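PDB 2OG9: mandelate racemase/muconate lactonizing enzyme from Polaromonas sp., which probably catalyses a reaction begun by taking the proton alpha to a carboxylate, as enolase-superfamily enzymes do, and is classed as a mandelate racemase. Local coordinates for residues P342-R347 with L363-S368; L320-A325 with M355-R360; I49-I54 with L63-S68; S22-L27 with M44-I49. All blocks are in the same frame, centred on the assembly; numbering follows the deposited sequence.

Contact 1 of 4, residues P342-R347 with L363-S368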
# COMPACT_ATOMS: atom_id res chain seq x y z
N PRO A 342 32.58 -30.06 -25.63
CA PRO A 342 33.03 -30.40 -26.99
C PRO A 342 33.13 -29.21 -27.95
O PRO A 342 33.83 -29.28 -28.95
CB PRO A 342 31.97 -31.40 -27.45
CG PRO A 342 31.54 -32.05 -26.20
CD PRO A 342 31.43 -30.89 -25.24
N LEU A 343 32.43 -28.13 -27.64
CA LEU A 343 32.43 -26.94 -28.49
C LEU A 343 33.67 -26.08 -28.35
O LEU A 343 33.99 -25.30 -29.25
CB LEU A 343 31.22 -26.06 -28.17
CG LEU A 343 29.80 -26.63 -28.29
CD1 LEU A 343 28.82 -25.62 -27.72
CD2 LEU A 343 29.48 -26.95 -29.74
N PHE A 344 34.37 -26.22 -27.23
CA PHE A 344 35.54 -25.40 -26.95
C PHE A 344 36.83 -26.17 -26.73
O PHE A 344 36.82 -27.37 -26.45
CB PHE A 344 35.25 -24.54 -25.72
CG PHE A 344 33.90 -23.88 -25.77
CD1 PHE A 344 33.60 -22.95 -26.76
CD2 PHE A 344 32.92 -24.21 -24.84
CE1 PHE A 344 32.33 -22.36 -26.83
CE2 PHE A 344 31.65 -23.63 -24.90
CZ PHE A 344 31.36 -22.70 -25.90
N ASN A 345 37.95 -25.46 -26.84
CA ASN A 345 39.27 -26.05 -26.65
C ASN A 345 39.72 -25.90 -25.21
O ASN A 345 40.71 -26.50 -24.80
CB ASN A 345 40.28 -25.36 -27.56
CG ASN A 345 39.94 -25.51 -29.02
OD1 ASN A 345 39.93 -24.54 -29.78
ND2 ASN A 345 39.65 -26.74 -29.43
N GLU A 346 38.99 -25.09 -24.44
CA GLU A 346 39.33 -24.83 -23.04
C GLU A 346 38.42 -25.58 -22.07
O GLU A 346 37.36 -26.05 -22.46
CB GLU A 346 39.26 -23.33 -22.76
CG GLU A 346 40.17 -22.46 -23.62
CD GLU A 346 39.67 -22.29 -25.05
OE1 GLU A 346 38.49 -22.60 -25.31
OE2 GLU A 346 40.46 -21.84 -25.91
N ARG A 347 38.83 -25.68 -20.81
CA ARG A 347 38.05 -26.39 -19.81
C ARG A 347 38.04 -25.68 -18.47
O ARG A 347 38.96 -24.93 -18.14
CB ARG A 347 38.59 -27.81 -19.61
CG ARG A 347 38.44 -28.73 -20.81
CD ARG A 347 37.01 -29.20 -20.97
NE ARG A 347 36.83 -30.13 -22.09
CZ ARG A 347 36.80 -29.78 -23.37
NH1 ARG A 347 36.94 -28.51 -23.73
NH2 ARG A 347 36.62 -30.70 -24.30
N LEU A 363 36.34 -14.29 -22.31
CA LEU A 363 35.63 -15.47 -21.86
C LEU A 363 36.58 -16.64 -21.72
O LEU A 363 36.32 -17.58 -20.97
CB LEU A 363 34.53 -15.86 -22.85
CG LEU A 363 33.22 -15.08 -22.82
CD1 LEU A 363 32.24 -15.71 -23.81
CD2 LEU A 363 32.64 -15.13 -21.41
N GLY A 364 37.68 -16.59 -22.46
CA GLY A 364 38.66 -17.66 -22.42
C GLY A 364 38.20 -18.87 -23.22
O GLY A 364 38.50 -20.02 -22.86
N LEU A 365 37.48 -18.62 -24.31
CA LEU A 365 36.97 -19.69 -25.15
C LEU A 365 37.32 -19.53 -26.62
O LEU A 365 37.32 -18.42 -27.16
CB LEU A 365 35.44 -19.77 -25.03
CG LEU A 365 34.80 -19.99 -23.65
CD1 LEU A 365 33.29 -19.79 -23.78
CD2 LEU A 365 35.11 -21.40 -23.13
N THR A 366 37.60 -20.66 -27.27
CA THR A 366 37.88 -20.70 -28.71
C THR A 366 37.15 -21.93 -29.23
O THR A 366 37.04 -22.93 -28.52
CB THR A 366 39.40 -20.83 -29.01
OG1 THR A 366 39.94 -21.97 -28.32
CG2 THR A 366 40.14 -19.57 -28.59
N LEU A 367 36.63 -21.85 -30.44
CA LEU A 367 35.87 -22.95 -31.02
C LEU A 367 36.72 -24.16 -31.37
O LEU A 367 37.77 -24.04 -31.98
CB LEU A 367 35.14 -22.47 -32.28
CG LEU A 367 34.22 -21.26 -32.06
CD1 LEU A 367 33.65 -20.80 -33.40
CD2 LEU A 367 33.12 -21.65 -31.10
N SER A 368 36.24 -25.34 -30.99
CA SER A 368 36.95 -26.58 -31.27
C SER A 368 36.77 -26.95 -32.74
O SER A 368 35.95 -26.36 -33.44
CB SER A 368 36.42 -27.71 -30.39
OG SER A 368 35.13 -28.11 -30.81

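Contact 2 of 4, residues L320-A325 with M355-R360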
# COMPACT_ATOMS: atom_id res chain seq x y z
N LEU A 320 30.42 -19.15 -19.25
CA LEU A 320 30.14 -17.72 -19.20
C LEU A 320 29.78 -17.28 -17.78
O LEU A 320 30.31 -16.29 -17.28
CB LEU A 320 28.99 -17.38 -20.15
CG LEU A 320 28.35 -15.99 -20.04
CD1 LEU A 320 29.38 -14.91 -20.29
CD2 LEU A 320 27.21 -15.89 -21.05
N HIS A 321 28.90 -18.03 -17.13
CA HIS A 321 28.46 -17.66 -15.79
C HIS A 321 29.50 -17.68 -14.68
O HIS A 321 29.34 -16.98 -13.68
CB HIS A 321 27.25 -18.50 -15.39
CG HIS A 321 26.04 -18.22 -16.24
ND1 HIS A 321 25.57 -16.94 -16.46
CD2 HIS A 321 25.22 -19.05 -16.91
CE1 HIS A 321 24.50 -17.00 -17.23
NE2 HIS A 321 24.27 -18.26 -17.53
N VAL A 322 30.57 -18.45 -14.85
CA VAL A 322 31.60 -18.47 -13.81
C VAL A 322 32.19 -17.06 -13.69
O VAL A 322 32.54 -16.61 -12.60
CB VAL A 322 32.73 -19.50 -14.13
CG1 VAL A 322 33.42 -19.16 -15.44
CG2 VAL A 322 33.72 -19.51 -12.99
N HIS A 323 32.30 -16.36 -14.82
CA HIS A 323 32.83 -15.00 -14.81
C HIS A 323 31.83 -14.03 -14.19
O HIS A 323 32.20 -13.17 -13.38
CB HIS A 323 33.14 -14.54 -16.24
CG HIS A 323 34.32 -15.23 -16.84
ND1 HIS A 323 35.62 -14.92 -16.49
CD2 HIS A 323 34.40 -16.22 -17.76
CE1 HIS A 323 36.45 -15.70 -17.16
NE2 HIS A 323 35.73 -16.50 -17.94
N LEU A 324 30.56 -14.15 -14.58
CA LEU A 324 29.52 -13.28 -14.07
C LEU A 324 29.30 -13.51 -12.57
O LEU A 324 29.14 -12.55 -11.81
CB LEU A 324 28.23 -13.49 -14.86
CG LEU A 324 28.36 -13.14 -16.35
CD1 LEU A 324 27.11 -13.54 -17.12
CD2 LEU A 324 28.62 -11.65 -16.50
N ALA A 325 29.31 -14.77 -12.15
CA ALA A 325 29.13 -15.10 -10.74
C ALA A 325 30.28 -14.54 -9.90
O ALA A 325 30.08 -14.11 -8.76
CB ALA A 325 29.04 -16.61 -10.56
N MSE A 355 34.59 -24.05 -8.49
CA MSE A 355 35.17 -24.06 -9.83
C MSE A 355 36.02 -22.81 -9.93
O MSE A 355 35.61 -21.74 -9.48
CB MSE A 355 34.10 -24.10 -10.92
CG MSE A 355 33.09 -22.97 -10.92
SE MSE A 355 32.04 -23.00 -12.59
CE MSE A 355 31.17 -24.73 -12.38
N LEU A 356 37.21 -22.95 -10.50
CA LEU A 356 38.12 -21.82 -10.64
C LEU A 356 37.68 -20.88 -11.75
O LEU A 356 37.25 -21.31 -12.82
CB LEU A 356 39.55 -22.31 -10.94
CG LEU A 356 40.21 -23.27 -9.95
CD1 LEU A 356 41.64 -23.57 -10.40
CD2 LEU A 356 40.21 -22.68 -8.55
N VAL A 357 37.78 -19.59 -11.48
CA VAL A 357 37.43 -18.60 -12.49
C VAL A 357 38.62 -18.57 -13.44
O VAL A 357 39.75 -18.39 -13.00
CB VAL A 357 37.24 -17.22 -11.85
CG1 VAL A 357 36.99 -16.18 -12.94
CG2 VAL A 357 36.08 -17.26 -10.87
N PRO A 358 38.38 -18.77 -14.74
CA PRO A 358 39.47 -18.75 -15.73
C PRO A 358 40.26 -17.44 -15.64
O PRO A 358 39.69 -16.39 -15.33
CB PRO A 358 38.73 -18.90 -17.06
CG PRO A 358 37.58 -19.76 -16.70
CD PRO A 358 37.11 -19.16 -15.38
N THR A 359 41.56 -17.51 -15.91
CA THR A 359 42.40 -16.32 -15.84
C THR A 359 42.81 -15.77 -17.21
O THR A 359 43.38 -14.68 -17.30
CB THR A 359 43.69 -16.58 -15.01
OG1 THR A 359 44.42 -17.67 -15.57
CG2 THR A 359 43.33 -16.89 -13.57
N ARG A 360 42.51 -16.51 -18.27
CA ARG A 360 42.84 -16.05 -19.62
C ARG A 360 41.96 -14.86 -20.03
O ARG A 360 40.89 -14.64 -19.45
CB ARG A 360 42.70 -17.21 -20.62
CG ARG A 360 41.84 -18.36 -20.12
CD ARG A 360 42.03 -19.61 -20.99
NE ARG A 360 41.58 -20.82 -20.29
CZ ARG A 360 40.31 -21.11 -20.02
NH1 ARG A 360 39.34 -20.29 -20.39
NH2 ARG A 360 40.01 -22.22 -19.37

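Contact 3 of 4, residues I49-I54 with L63-S68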
# COMPACT_ATOMS: atom_id res chain seq x y z
N ILE A 49 23.28 -24.20 -30.82
CA ILE A 49 24.11 -23.11 -30.31
C ILE A 49 24.33 -22.08 -31.40
O ILE A 49 24.69 -22.42 -32.52
CB ILE A 49 25.51 -23.62 -29.86
CG1 ILE A 49 25.37 -24.81 -28.90
CG2 ILE A 49 26.29 -22.48 -29.23
CD1 ILE A 49 24.76 -24.48 -27.56
N LEU A 50 24.11 -20.81 -31.08
CA LEU A 50 24.34 -19.74 -32.06
C LEU A 50 25.64 -19.04 -31.70
O LEU A 50 25.74 -18.38 -30.67
CB LEU A 50 23.20 -18.72 -32.05
CG LEU A 50 23.49 -17.45 -32.87
CD1 LEU A 50 23.61 -17.82 -34.34
CD2 LEU A 50 22.39 -16.42 -32.66
N PHE A 51 26.66 -19.20 -32.54
CA PHE A 51 27.94 -18.55 -32.31
C PHE A 51 28.03 -17.25 -33.10
O PHE A 51 27.60 -17.19 -34.25
CB PHE A 51 29.10 -19.47 -32.72
CG PHE A 51 29.36 -20.59 -31.76
CD1 PHE A 51 29.87 -20.33 -30.49
CD2 PHE A 51 29.11 -21.91 -32.13
CE1 PHE A 51 30.12 -21.38 -29.59
CE2 PHE A 51 29.36 -22.96 -31.24
CZ PHE A 51 29.86 -22.69 -29.97
N ALA A 52 28.59 -16.23 -32.48
CA ALA A 52 28.79 -14.95 -33.13
C ALA A 52 30.26 -14.59 -32.98
O ALA A 52 30.82 -14.67 -31.87
CB ALA A 52 27.92 -13.87 -32.49
N GLU A 53 30.89 -14.23 -34.09
CA GLU A 53 32.29 -13.83 -34.11
C GLU A 53 32.32 -12.41 -34.63
O GLU A 53 31.67 -12.09 -35.63
CB GLU A 53 33.10 -14.74 -35.03
CG GLU A 53 33.24 -16.17 -34.52
CD GLU A 53 33.76 -17.12 -35.59
OE1 GLU A 53 32.95 -17.78 -36.27
OE2 GLU A 53 35.00 -17.18 -35.77
N ILE A 54 33.06 -11.55 -33.93
CA ILE A 54 33.17 -10.15 -34.31
C ILE A 54 34.63 -9.75 -34.37
O ILE A 54 35.42 -10.09 -33.48
CB ILE A 54 32.43 -9.24 -33.28
CG1 ILE A 54 30.93 -9.58 -33.27
CG2 ILE A 54 32.63 -7.78 -33.63
CD1 ILE A 54 30.14 -8.79 -32.22
N LEU A 63 34.16 -13.51 -29.29
CA LEU A 63 33.34 -14.68 -29.54
C LEU A 63 32.24 -14.73 -28.48
O LEU A 63 32.51 -14.53 -27.30
CB LEU A 63 34.18 -15.96 -29.45
CG LEU A 63 33.44 -17.31 -29.52
CD1 LEU A 63 32.76 -17.47 -30.87
CD2 LEU A 63 34.44 -18.45 -29.30
N GLY A 64 31.02 -15.00 -28.91
CA GLY A 64 29.90 -15.08 -27.98
C GLY A 64 28.92 -16.11 -28.47
O GLY A 64 29.08 -16.67 -29.56
N PHE A 65 27.89 -16.40 -27.67
CA PHE A 65 26.91 -17.38 -28.10
C PHE A 65 25.61 -17.30 -27.33
O PHE A 65 25.54 -16.69 -26.27
CB PHE A 65 27.49 -18.80 -27.99
CG PHE A 65 27.73 -19.27 -26.57
CD1 PHE A 65 26.73 -19.92 -25.87
CD2 PHE A 65 28.95 -19.04 -25.95
CE1 PHE A 65 26.94 -20.35 -24.56
CE2 PHE A 65 29.18 -19.47 -24.64
CZ PHE A 65 28.16 -20.13 -23.94
N SER A 66 24.57 -17.89 -27.90
CA SER A 66 23.26 -17.98 -27.27
C SER A 66 22.88 -19.42 -27.60
O SER A 66 23.65 -20.13 -28.26
CB SER A 66 22.26 -16.97 -27.85
OG SER A 66 22.09 -17.14 -29.25
N TYR A 67 21.71 -19.87 -27.16
CA TYR A 67 21.33 -21.24 -27.43
C TYR A 67 19.82 -21.44 -27.33
O TYR A 67 19.09 -20.57 -26.86
CB TYR A 67 22.01 -22.16 -26.41
CG TYR A 67 21.37 -22.13 -25.04
CD1 TYR A 67 20.35 -23.02 -24.71
CD2 TYR A 67 21.73 -21.16 -24.11
CE1 TYR A 67 19.71 -22.95 -23.47
CE2 TYR A 67 21.10 -21.08 -22.87
CZ TYR A 67 20.09 -21.98 -22.56
OH TYR A 67 19.44 -21.91 -21.35
N SER A 68 19.38 -22.61 -27.78
CA SER A 68 17.98 -22.98 -27.72
C SER A 68 17.90 -24.46 -27.40
O SER A 68 18.56 -25.28 -28.05
CB SER A 68 17.27 -22.74 -29.06
OG SER A 68 17.34 -21.39 -29.45

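Contact 4 of 4, residues S22-L27 with M44-I49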
# COMPACT_ATOMS: atom_id res chain seq x y z
N SER A 22 25.24 -21.55 -36.74
CA SER A 22 24.23 -22.29 -35.99
C SER A 22 24.79 -23.70 -35.88
O SER A 22 24.77 -24.47 -36.83
CB SER A 22 22.89 -22.30 -36.74
OG SER A 22 21.88 -22.89 -35.93
N CYS A 23 25.28 -24.01 -34.69
CA CYS A 23 25.90 -25.30 -34.40
C CYS A 23 25.02 -26.21 -33.55
O CYS A 23 24.59 -25.83 -32.47
CB CYS A 23 27.23 -25.04 -33.69
SG CYS A 23 28.10 -26.49 -33.11
N TYR A 24 24.74 -27.41 -34.05
CA TYR A 24 23.91 -28.35 -33.31
C TYR A 24 24.72 -29.36 -32.51
O TYR A 24 25.30 -30.30 -33.07
CB TYR A 24 22.94 -29.07 -34.26
CG TYR A 24 21.82 -28.16 -34.70
CD1 TYR A 24 20.56 -28.24 -34.10
CD2 TYR A 24 22.03 -27.19 -35.67
CE1 TYR A 24 19.54 -27.37 -34.47
CE2 TYR A 24 21.02 -26.31 -36.05
CZ TYR A 24 19.77 -26.41 -35.44
OH TYR A 24 18.76 -25.55 -35.82
N LEU A 25 24.77 -29.12 -31.21
CA LEU A 25 25.50 -29.96 -30.26
C LEU A 25 24.74 -31.24 -29.94
O LEU A 25 23.67 -31.20 -29.33
CB LEU A 25 25.74 -29.17 -28.97
CG LEU A 25 26.35 -29.91 -27.78
CD1 LEU A 25 27.78 -30.32 -28.13
CD2 LEU A 25 26.35 -28.99 -26.56
N PRO A 26 25.28 -32.39 -30.35
CA PRO A 26 24.59 -33.65 -30.05
C PRO A 26 24.85 -34.02 -28.60
O PRO A 26 25.95 -33.83 -28.09
CB PRO A 26 25.22 -34.63 -31.03
CG PRO A 26 26.63 -34.16 -31.08
CD PRO A 26 26.49 -32.64 -31.15
N LEU A 27 23.83 -34.51 -27.91
CA LEU A 27 24.00 -34.89 -26.51
C LEU A 27 24.28 -36.38 -26.42
O LEU A 27 23.58 -37.19 -27.03
CB LEU A 27 22.76 -34.52 -25.70
CG LEU A 27 22.39 -33.03 -25.70
CD1 LEU A 27 21.16 -32.81 -24.84
CD2 LEU A 27 23.55 -32.21 -25.18
N MSE A 44 14.96 -34.82 -25.60
CA MSE A 44 15.89 -33.87 -26.22
C MSE A 44 17.23 -34.55 -26.47
O MSE A 44 17.87 -35.04 -25.54
CB MSE A 44 16.08 -32.65 -25.32
CG MSE A 44 17.04 -31.62 -25.88
SE MSE A 44 17.04 -30.00 -24.84
CE MSE A 44 18.42 -30.43 -23.56
N THR A 45 17.66 -34.54 -27.72
CA THR A 45 18.92 -35.19 -28.09
C THR A 45 20.01 -34.24 -28.56
O THR A 45 21.13 -34.67 -28.86
CB THR A 45 18.68 -36.22 -29.20
OG1 THR A 45 18.22 -35.55 -30.39
CG2 THR A 45 17.63 -37.24 -28.77
N GLU A 46 19.70 -32.95 -28.62
CA GLU A 46 20.68 -31.96 -29.07
C GLU A 46 20.33 -30.55 -28.61
O GLU A 46 19.21 -30.28 -28.18
CB GLU A 46 20.78 -31.99 -30.59
CG GLU A 46 19.44 -31.94 -31.31
CD GLU A 46 19.59 -31.84 -32.81
OE1 GLU A 46 20.49 -32.50 -33.37
OE2 GLU A 46 18.80 -31.10 -33.43
N ILE A 47 21.31 -29.66 -28.69
CA ILE A 47 21.12 -28.26 -28.31
C ILE A 47 21.67 -27.38 -29.43
O ILE A 47 22.81 -27.56 -29.87
CB ILE A 47 21.86 -27.92 -26.99
CG1 ILE A 47 21.27 -28.75 -25.84
CG2 ILE A 47 21.72 -26.43 -26.68
CD1 ILE A 47 21.96 -28.51 -24.51
N ALA A 48 20.85 -26.45 -29.90
CA ALA A 48 21.26 -25.55 -30.97
C ALA A 48 22.04 -24.38 -30.38
O ALA A 48 21.52 -23.64 -29.55
CB ALA A 48 20.03 -25.04 -31.73
N ILE A 49 23.28 -24.20 -30.82
CA ILE A 49 24.11 -23.11 -30.31
C ILE A 49 24.33 -22.08 -31.40
O ILE A 49 24.69 -22.42 -32.52
CB ILE A 49 25.51 -23.62 -29.86
CG1 ILE A 49 25.37 -24.81 -28.90
CG2 ILE A 49 26.29 -22.48 -29.23
CD1 ILE A 49 24.76 -24.48 -27.56

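Contact 1 of 4, residues P342-R347 with L363-S368
Leu-365 lays both methyls over one face of the Phe-344 ring: CD1 stands 4.1 Å from the ring centroid and 12° off the normal, a CH-pi contact, while CD2 comes 3.8 Å from Phe-344 CG. Leu-343 CB takes the opposite face, and Thr-366 O lies in plane at the edge, so aliphatic groups sandwich the ring. Glu-346 meets Thr-366 at about a right angle. A bend at its chi2 (75°) folds the carboxylate back against that residue: Glu-346 OE1 accepts Thr-366 N at 2.9 Å, on its syn side but 34° out of the carboxylate plane, and Glu-346 OE2 takes Thr-366 OG1 in a very short bond of 2.5 Å. Apart from the 3-10 turn at Pro-342 and Leu-343, both segments are loop in the enolase C-terminal, TIM-barrel part of the chain, and Leu-343, Phe-344 and Leu-367 rest on Phe-51 of strand 46-56, placing the pair where the barrel part meets the N-terminal domain. Shortened to an alanine, Glu-346 would lose both carboxylate oxygens, and Thr-366 N and OG1 would probably be left without these acceptors. Backbone evidence for the pairing is a single bridge between Phe-344 and Leu-367, flanked by Asn-345 N to Thr-366 O (3.2 Å) and Ser-368 N to Leu-343 O (2.8 Å). Ser-368 OG reaches Pro-342 O at 2.6 Å, in the carbonyl plane, and also bonds weakly to Gln-370 N of helix 370-374.

Contact 2 of 4, residues L320-A325 with M355-R360
Val-322 is the bump of this contact, a branched side chain pressed from the helix into the hollow lined by Met-355, Val-357 and Pro-358. The selenium of the selenomethionine Met-355, whose chain bends at chi3 (63°), lies against two of its carbons, with Met-355 SE 3.9 Å from both CB and CG2 of Val-322. CG2 also meets the next wall, Val-322 CG2 lying 3.9 Å from Val-357 CG2, the two valines crossing at a slant, and it is equally near to the CA of Val-357. Val-322 CG1 points end-on at the proline, 3.7 Å from Pro-358 CD. The first torsion of Val-322 (60°) sets CG2 opposite the backbone N and CG1 between that N and the carbonyl carbon. Helix 318-326 follows strand 311-312 of the parallel sheet of the TIM-barrel part, whereas the other segment leaves strand 354-356, which is paired with strand 148-152 in a separate mixed sheet; the contact thus packs a barrel helix against the end of that second sheet. A second bump is made by the imidazole of His-323, which leans obliquely across Pro-358 and Val-357: His-323 CE1 is 3.9 Å from Pro-358 CB, and His-323 ND1 is 4.0 Å from Val-357 CG1. Two outside partners fix the ring's rotation, since ND1 is hydrogen-bonded to Ala-139 N and NE2 to Leu-363 O. Around the helix, Leu-320 and Leu-324 turn instead to Ile-295 of helix 295-307.

Contact 3 of 4, residues I49-I54 with L63-S68
Strands 49-54 and 63-68 run antiparallel, their axes 4.6 Å apart at the closest and at 162° to each other, with Leu-50/Ser-66 and Ala-52/Gly-64 as hydrogen-bonded pairs between the non-hydrogen-bonded pairs of Ile-49 with Tyr-67, Phe-51 with Phe-65 and Glu-53 with Leu-63. Leu-50 N reaches Ser-66 O at 2.9 Å, and Gly-64 N reaches Ala-52 O at 3.0 Å. On the face of Phe-51 and Phe-65 the two side chains lie alongside one another, Phe-51 CD1 being 3.8 Å from Phe-65 CB. With CG between the backbone N and the carbonyl carbon (chi1 68°), the Phe-65 ring leads away from strand 49-54 and CB is left to meet Phe-51; the rings approach obliquely. Ile-49 bridges two neighbours: CD1 touches Tyr-67 CB at 3.8 Å, and CG2 touches Phe-65 CB at 4.1 Å. Beyond CB, Tyr-67 leaves the strand pair, and its OH bonds to Asp-288 and Arg-291. Further along, Leu-63 CD1 packs beside the aliphatic part of Glu-53 (to CG, 3.9 Å), whose carboxylate is salt-bridged to Arg-19. The other face carries Leu-50, whose CB lies 3.4 Å from Ser-66 OG; that hydroxyl is bonded to Gln-76 of helix 73-83, and Ala-52 packs on helix 114-133. A beta hairpin with helices on one face and barrel residues on the other is characteristic of the enolase-superfamily N-terminal capping domain.

Contact 4 of 4, residues S22-L27 with M44-I49
Leu-27 packs its whole side chain on the start of strand 46-56 and the loop residues just before it. Its CB sits 3.6 Å from Thr-45 O, the same oxygen that accepts Leu-27 N at 2.9 Å. Leu-27 CG, placed beside the backbone N (chi1 -60°), also lies 3.8 Å from Thr-45 O and stands over the CA of Glu-46. At the fork, Leu-27 CD1 meets CE of the selenomethionine Met-44 at 3.8 Å, and Leu-27 CD2 turns to Ile-47 CD1 at 4.1 Å. A gap between Met-44 and Ile-47 would probably open if the isobutyl group of Leu-27 were cut back to an alanine, leaving the end of the selenomethionine freer to turn. Before this end the strands pair regularly: Cys-23 with Ile-49 and Leu-25 with Ile-47 each exchange two backbone bonds. On the opposite face from Leu-25 and Ile-47, Ala-48 CB lies over the Tyr-24 ring, 4.1 Å from its centroid and 29° off the normal, a CH-pi contact. Glu-46 crosses the same ring obliquely, the planes of ring and carboxylate 41° apart, with Glu-46 OE2 3.4 Å from Tyr-24 CD1. Its OE1 is salt-bridged to Arg-376, which also makes a cation-pi contact with Tyr-24. Strands 15-26 and 46-56 are the two inner strands of the four-stranded antiparallel sheet of the enolase-type capping domain; the unmodelled 32-43 between them probably corresponds to the mobile loop that in relatives closes over the active site.

Contacts 3 and 4 share Ile-49 and strand 46-56, making successive strand pairs of one antiparallel sheet; Ser-68 N and Ala-48 O, 3.0 Å apart, tie them again. Contact 3 is the buried one of the four, whereas contact 4 runs from a buried stretch to exposed Pro-26 and Thr-45. Contact 1 is also partly buried, but depends on carboxylate and hydroxyl bonds between loops more than on strand pairing. Its apolar side packs on the sheet, with Leu-367 CD2 3.4 Å from Phe-51 CE1 and Leu-343 against Cys-23. Contact 2, within the barrel part, is almost wholly apolar packing; it meets contact 1 through His-323 and Leu-363 and touches neither sheet contact.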